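Local coordinates for COPII coat assembly protein SEC16 (Saccharomyces cerevisiae, PDB 3MZK) that helps initiate assembly of the COPII coat that forms transport vesicles at the endoplasmic reticulum and takes part in cargo selection and autophagy, at residues B[248-260]-B[277-289]. Numbering follows the deposited sequence.
Sequences ASENWKSIVAAVL and VLEFLIEFGIFLT
F284 is a knob in the hole made by A248, W252, I255 and V256 in the ACE1 alpha-solenoid-like, Sec23-binding helical domain of Sec16. Here helix 275-290 packs antiparallel to helix 252-261 and also meets the end of helix 242-250, which supplies A248. The axes of 252-260 and 277-289 are 11.3 Å apart at closest approach, with their N-to-C directions at 169°. From the F284 CB, which lies over one face of the F280 ring, CG leaves anti to the backbone N (chi1 -166°), and this carries the ring into the hole. CD1 meets V256 CG2 at 3.9 Å, near the ring plane. CE1 touches both that methyl and W252 CB, which approach roughly at right angles, and CZ lies 3.7 Å from W252 CB.

Farther along, F280 receives V259 CG2 on the face turned from F284, a CH-pi contact with the methyl 4.1 Å from the ring centroid and 24° off its normal. I255 CG2 touches both rings. Aliphatic pairs continue the seam: V256 CG1 meets L281 CD2 at 3.9 Å, and V259 CG1 meets V277 CG1 at 3.8 Å. At the other end, A248 and S249 of helix 242-250 place their CB atoms against F287 CE2, while F287 also stacks edge-to-face with F238.

No hydrogen bond links the segments. L222 of helix 214-226 touches I255 and F280, and L300 of helix 294-303 touches V256 and F284, setting the contact within the helical stack. In the plane of the F284 ring, the carbonyl oxygen A248 O approaches CZ to 3.7 Å.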
loop_
_atom_site.group_PDB
_atom_site.type_symbol
_atom_site.label_atom_id
_atom_site.label_comp_id
_atom_site.label_asym_id
_atom_site.label_seq_id
_atom_site.Cartn_x
_atom_site.Cartn_y
_atom_site.Cartn_z
ATOM N N ALA B 248 -29.145 9.821 13.565
ATOM C CA ALA B 248 -28.464 9.153 12.463
ATOM C C ALA B 248 -29.438 8.468 11.517
ATOM O O ALA B 248 -29.298 8.558 10.296
ATOM C CB ALA B 248 -27.454 8.149 12.995
ATOM N N SER B 249 -30.423 7.779 12.081
ATOM C CA SER B 249 -31.388 7.050 11.268
ATOM C C SER B 249 -32.380 8.000 10.603
ATOM O O SER B 249 -32.905 7.711 9.532
ATOM C CB SER B 249 -32.121 6.002 12.107
ATOM O OG SER B 249 -32.825 6.607 13.177
ATOM N N GLU B 250 -32.624 9.141 11.238
ATOM C CA GLU B 250 -33.555 10.119 10.693
ATOM C C GLU B 250 -32.920 10.954 9.581
ATOM O O GLU B 250 -33.614 11.427 8.684
ATOM C CB GLU B 250 -34.101 11.022 11.801
ATOM N N ASN B 251 -31.600 11.124 9.634
ATOM C CA ASN B 251 -30.897 11.952 8.653
ATOM C C ASN B 251 -29.888 11.199 7.794
ATOM O O ASN B 251 -28.955 11.802 7.267
ATOM C CB ASN B 251 -30.191 13.122 9.342
ATOM C CG ASN B 251 -31.159 14.067 10.015
ATOM O OD1 ASN B 251 -31.608 15.044 9.416
ATOM N ND2 ASN B 251 -31.491 13.779 11.267
ATOM N N TRP B 252 -30.078 9.893 7.641
ATOM C CA TRP B 252 -29.106 9.065 6.934
ATOM C C TRP B 252 -28.845 9.548 5.515
ATOM O O TRP B 252 -27.736 9.423 5.002
ATOM C CB TRP B 252 -29.547 7.601 6.908
ATOM C CG TRP B 252 -30.721 7.321 6.010
ATOM C CD1 TRP B 252 -32.042 7.382 6.344
ATOM C CD2 TRP B 252 -30.676 6.924 4.634
ATOM N NE1 TRP B 252 -32.821 7.052 5.263
ATOM C CE2 TRP B 252 -32.007 6.766 4.200
ATOM C CE3 TRP B 252 -29.639 6.691 3.725
ATOM C CZ2 TRP B 252 -32.329 6.387 2.903
ATOM C CZ3 TRP B 252 -29.963 6.315 2.435
ATOM C CH2 TRP B 252 -31.294 6.165 2.036
ATOM N N LYS B 253 -29.867 10.104 4.878
ATOM C CA LYS B 253 -29.732 10.554 3.499
ATOM C C LYS B 253 -28.681 11.655 3.324
ATOM O O LYS B 253 -27.828 11.566 2.444
ATOM C CB LYS B 253 -31.082 11.003 2.950
ATOM C CG LYS B 253 -31.879 9.886 2.329
ATOM C CD LYS B 253 -33.160 10.414 1.723
ATOM C CE LYS B 253 -34.006 9.309 1.131
ATOM N NZ LYS B 253 -35.293 9.857 0.642
ATOM N N SER B 254 -28.750 12.687 4.163
ATOM C CA SER B 254 -27.813 13.803 4.081
ATOM C C SER B 254 -26.429 13.413 4.585
ATOM O O SER B 254 -25.424 13.971 4.152
ATOM C CB SER B 254 -28.342 15.010 4.858
ATOM O OG SER B 254 -28.646 14.662 6.198
ATOM N N ILE B 255 -26.385 12.455 5.505
ATOM C CA ILE B 255 -25.121 11.968 6.046
ATOM C C ILE B 255 -24.293 11.274 4.967
ATOM O O ILE B 255 -23.156 11.647 4.703
ATOM C CB ILE B 255 -25.347 10.988 7.208
ATOM C CG1 ILE B 255 -26.049 11.691 8.369
ATOM C CG2 ILE B 255 -24.030 10.395 7.661
ATOM C CD1 ILE B 255 -26.289 10.798 9.567
ATOM N N VAL B 256 -24.873 10.260 4.343
ATOM C CA VAL B 256 -24.202 9.557 3.264
ATOM C C VAL B 256 -23.835 10.529 2.144
ATOM O O VAL B 256 -22.748 10.453 1.580
ATOM C CB VAL B 256 -25.076 8.401 2.720
ATOM C CG1 VAL B 256 -24.392 7.709 1.549
ATOM C CG2 VAL B 256 -25.354 7.408 3.825
ATOM N N ALA B 257 -24.745 11.449 1.837
ATOM C CA ALA B 257 -24.521 12.430 0.776
ATOM C C ALA B 257 -23.303 13.301 1.067
ATOM O O ALA B 257 -22.542 13.635 0.161
ATOM C CB ALA B 257 -25.762 13.293 0.568
ATOM N N ALA B 258 -23.123 13.658 2.333
ATOM C CA ALA B 258 -21.971 14.447 2.749
ATOM C C ALA B 258 -20.678 13.681 2.507
ATOM O O ALA B 258 -19.705 14.236 1.991
ATOM C CB ALA B 258 -22.087 14.839 4.211
ATOM N N VAL B 259 -20.672 12.405 2.878
ATOM C CA VAL B 259 -19.491 11.572 2.695
ATOM C C VAL B 259 -19.126 11.430 1.221
ATOM O O VAL B 259 -17.977 11.637 0.837
ATOM C CB VAL B 259 -19.677 10.177 3.319
ATOM C CG1 VAL B 259 -18.554 9.250 2.891
ATOM C CG2 VAL B 259 -19.743 10.281 4.832
ATOM N N LEU B 260 -20.109 11.091 0.396
ATOM C CA LEU B 260 -19.857 10.855 -1.024
ATOM C C LEU B 260 -19.312 12.092 -1.736
ATOM O O LEU B 260 -18.397 11.996 -2.553
ATOM C CB LEU B 260 -21.123 10.345 -1.727
ATOM C CG LEU B 260 -21.665 9.008 -1.219
ATOM C CD1 LEU B 260 -22.904 8.589 -1.994
ATOM C CD2 LEU B 260 -20.597 7.922 -1.284
ATOM N N VAL B 277 -14.461 4.710 2.758
ATOM C CA VAL B 277 -15.841 5.043 2.450
ATOM C C VAL B 277 -16.652 3.754 2.329
ATOM O O VAL B 277 -17.832 3.704 2.683
ATOM C CB VAL B 277 -15.944 5.880 1.157
ATOM C CG1 VAL B 277 -17.395 6.223 0.845
ATOM C CG2 VAL B 277 -15.135 7.150 1.293
ATOM N N LEU B 278 -16.004 2.706 1.842
ATOM C CA LEU B 278 -16.654 1.412 1.752
ATOM C C LEU B 278 -17.004 0.878 3.142
ATOM O O LEU B 278 -18.122 0.420 3.353
ATOM C CB LEU B 278 -15.793 0.411 0.976
ATOM C CG LEU B 278 -16.504 -0.912 0.681
ATOM C CD1 LEU B 278 -17.876 -0.649 0.070
ATOM C CD2 LEU B 278 -15.670 -1.802 -0.226
ATOM N N GLU B 279 -16.065 0.942 4.088
ATOM C CA GLU B 279 -16.358 0.526 5.460
ATOM C C GLU B 279 -17.574 1.274 5.991
ATOM O O GLU B 279 -18.487 0.676 6.558
ATOM C CB GLU B 279 -15.184 0.783 6.398
ATOM C CG GLU B 279 -13.872 0.128 6.013
ATOM C CD GLU B 279 -12.746 0.510 6.964
ATOM O OE1 GLU B 279 -13.002 0.562 8.187
ATOM O OE2 GLU B 279 -11.617 0.774 6.492
ATOM N N PHE B 280 -17.576 2.589 5.806
ATOM C CA PHE B 280 -18.665 3.425 6.294
ATOM C C PHE B 280 -20.026 3.006 5.746
ATOM O O PHE B 280 -21.022 3.001 6.468
ATOM C CB PHE B 280 -18.414 4.895 5.960
ATOM C CG PHE B 280 -19.644 5.738 6.026
ATOM C CD1 PHE B 280 -20.175 6.114 7.244
ATOM C CD2 PHE B 280 -20.287 6.135 4.872
ATOM C CE1 PHE B 280 -21.319 6.881 7.307
ATOM C CE2 PHE B 280 -21.432 6.899 4.931
ATOM C CZ PHE B 280 -21.946 7.271 6.150
ATOM N N LEU B 281 -20.073 2.667 4.463
ATOM C CA LEU B 281 -21.336 2.312 3.831
ATOM C C LEU B 281 -21.894 1.009 4.394
ATOM O O LEU B 281 -23.085 0.903 4.690
ATOM C CB LEU B 281 -21.176 2.219 2.313
ATOM C CG LEU B 281 -21.014 3.556 1.586
ATOM C CD1 LEU B 281 -20.855 3.352 0.093
ATOM C CD2 LEU B 281 -22.199 4.441 1.875
ATOM N N ILE B 282 -21.028 0.018 4.551
ATOM C CA ILE B 282 -21.450 -1.259 5.096
ATOM C C ILE B 282 -21.779 -1.156 6.587
ATOM O O ILE B 282 -22.854 -1.567 7.017
ATOM C CB ILE B 282 -20.398 -2.329 4.837
ATOM C CG1 ILE B 282 -20.156 -2.443 3.330
ATOM C CG2 ILE B 282 -20.840 -3.655 5.421
ATOM C CD1 ILE B 282 -19.050 -3.399 2.959
ATOM N N GLU B 283 -20.867 -0.595 7.372
ATOM C CA GLU B 283 -21.117 -0.393 8.799
ATOM C C GLU B 283 -22.427 0.346 9.061
ATOM O O GLU B 283 -23.183 -0.009 9.964
ATOM C CB GLU B 283 -19.960 0.369 9.437
ATOM C CG GLU B 283 -18.739 -0.486 9.672
ATOM C CD GLU B 283 -19.021 -1.614 10.632
ATOM O OE1 GLU B 283 -19.599 -1.341 11.706
ATOM O OE2 GLU B 283 -18.683 -2.773 10.312
ATOM N N PHE B 284 -22.683 1.377 8.266
ATOM C CA PHE B 284 -23.870 2.203 8.430
ATOM C C PHE B 284 -25.104 1.496 7.863
ATOM O O PHE B 284 -26.219 1.673 8.360
ATOM C CB PHE B 284 -23.667 3.558 7.744
ATOM C CG PHE B 284 -24.682 4.593 8.130
ATOM C CD1 PHE B 284 -24.967 5.648 7.285
ATOM C CD2 PHE B 284 -25.339 4.520 9.344
ATOM C CE1 PHE B 284 -25.900 6.607 7.637
ATOM C CE2 PHE B 284 -26.270 5.470 9.700
ATOM C CZ PHE B 284 -26.549 6.517 8.846
ATOM N N GLY B 285 -24.898 0.699 6.818
ATOM C CA GLY B 285 -25.962 -0.108 6.248
ATOM C C GLY B 285 -26.414 -1.221 7.181
ATOM O O GLY B 285 -27.510 -1.755 7.036
ATOM N N ILE B 286 -25.556 -1.575 8.134
ATOM C CA ILE B 286 -25.886 -2.561 9.151
ATOM C C ILE B 286 -26.727 -1.906 10.232
ATOM O O ILE B 286 -27.799 -2.390 10.581
ATOM C CB ILE B 286 -24.619 -3.151 9.792
ATOM C CG1 ILE B 286 -23.996 -4.197 8.868
ATOM C CG2 ILE B 286 -24.937 -3.765 11.143
ATOM C CD1 ILE B 286 -22.597 -4.584 9.256
ATOM N N PHE B 287 -26.233 -0.792 10.754
ATOM C CA PHE B 287 -26.962 -0.026 11.752
ATOM C C PHE B 287 -28.411 0.191 11.332
ATOM O O PHE B 287 -29.331 -0.024 12.118
ATOM C CB PHE B 287 -26.274 1.320 11.981
ATOM C CG PHE B 287 -27.134 2.332 12.674
ATOM C CD1 PHE B 287 -27.277 2.312 14.050
ATOM C CD2 PHE B 287 -27.792 3.311 11.950
ATOM C CE1 PHE B 287 -28.065 3.246 14.688
ATOM C CE2 PHE B 287 -28.583 4.248 12.583
ATOM C CZ PHE B 287 -28.719 4.215 13.954
ATOM N N LEU B 288 -28.605 0.616 10.088
ATOM C CA LEU B 288 -29.937 0.924 9.577
ATOM C C LEU B 288 -30.837 -0.302 9.574
ATOM O O LEU B 288 -32.031 -0.206 9.859
ATOM C CB LEU B 288 -29.852 1.517 8.167
ATOM C CG LEU B 288 -29.237 2.915 8.119
ATOM C CD1 LEU B 288 -29.000 3.368 6.679
ATOM C CD2 LEU B 288 -30.119 3.898 8.873
ATOM N N THR B 289 -30.259 -1.451 9.242
ATOM C CA THR B 289 -30.985 -2.712 9.267
ATOM C C THR B 289 -31.552 -2.973 10.656
ATOM O O THR B 289 -32.751 -3.193 10.817
ATOM C CB THR B 289 -30.085 -3.878 8.853
ATOM O OG1 THR B 289 -29.684 -3.707 7.488
ATOM C CG2 THR B 289 -30.828 -5.182 8.987
#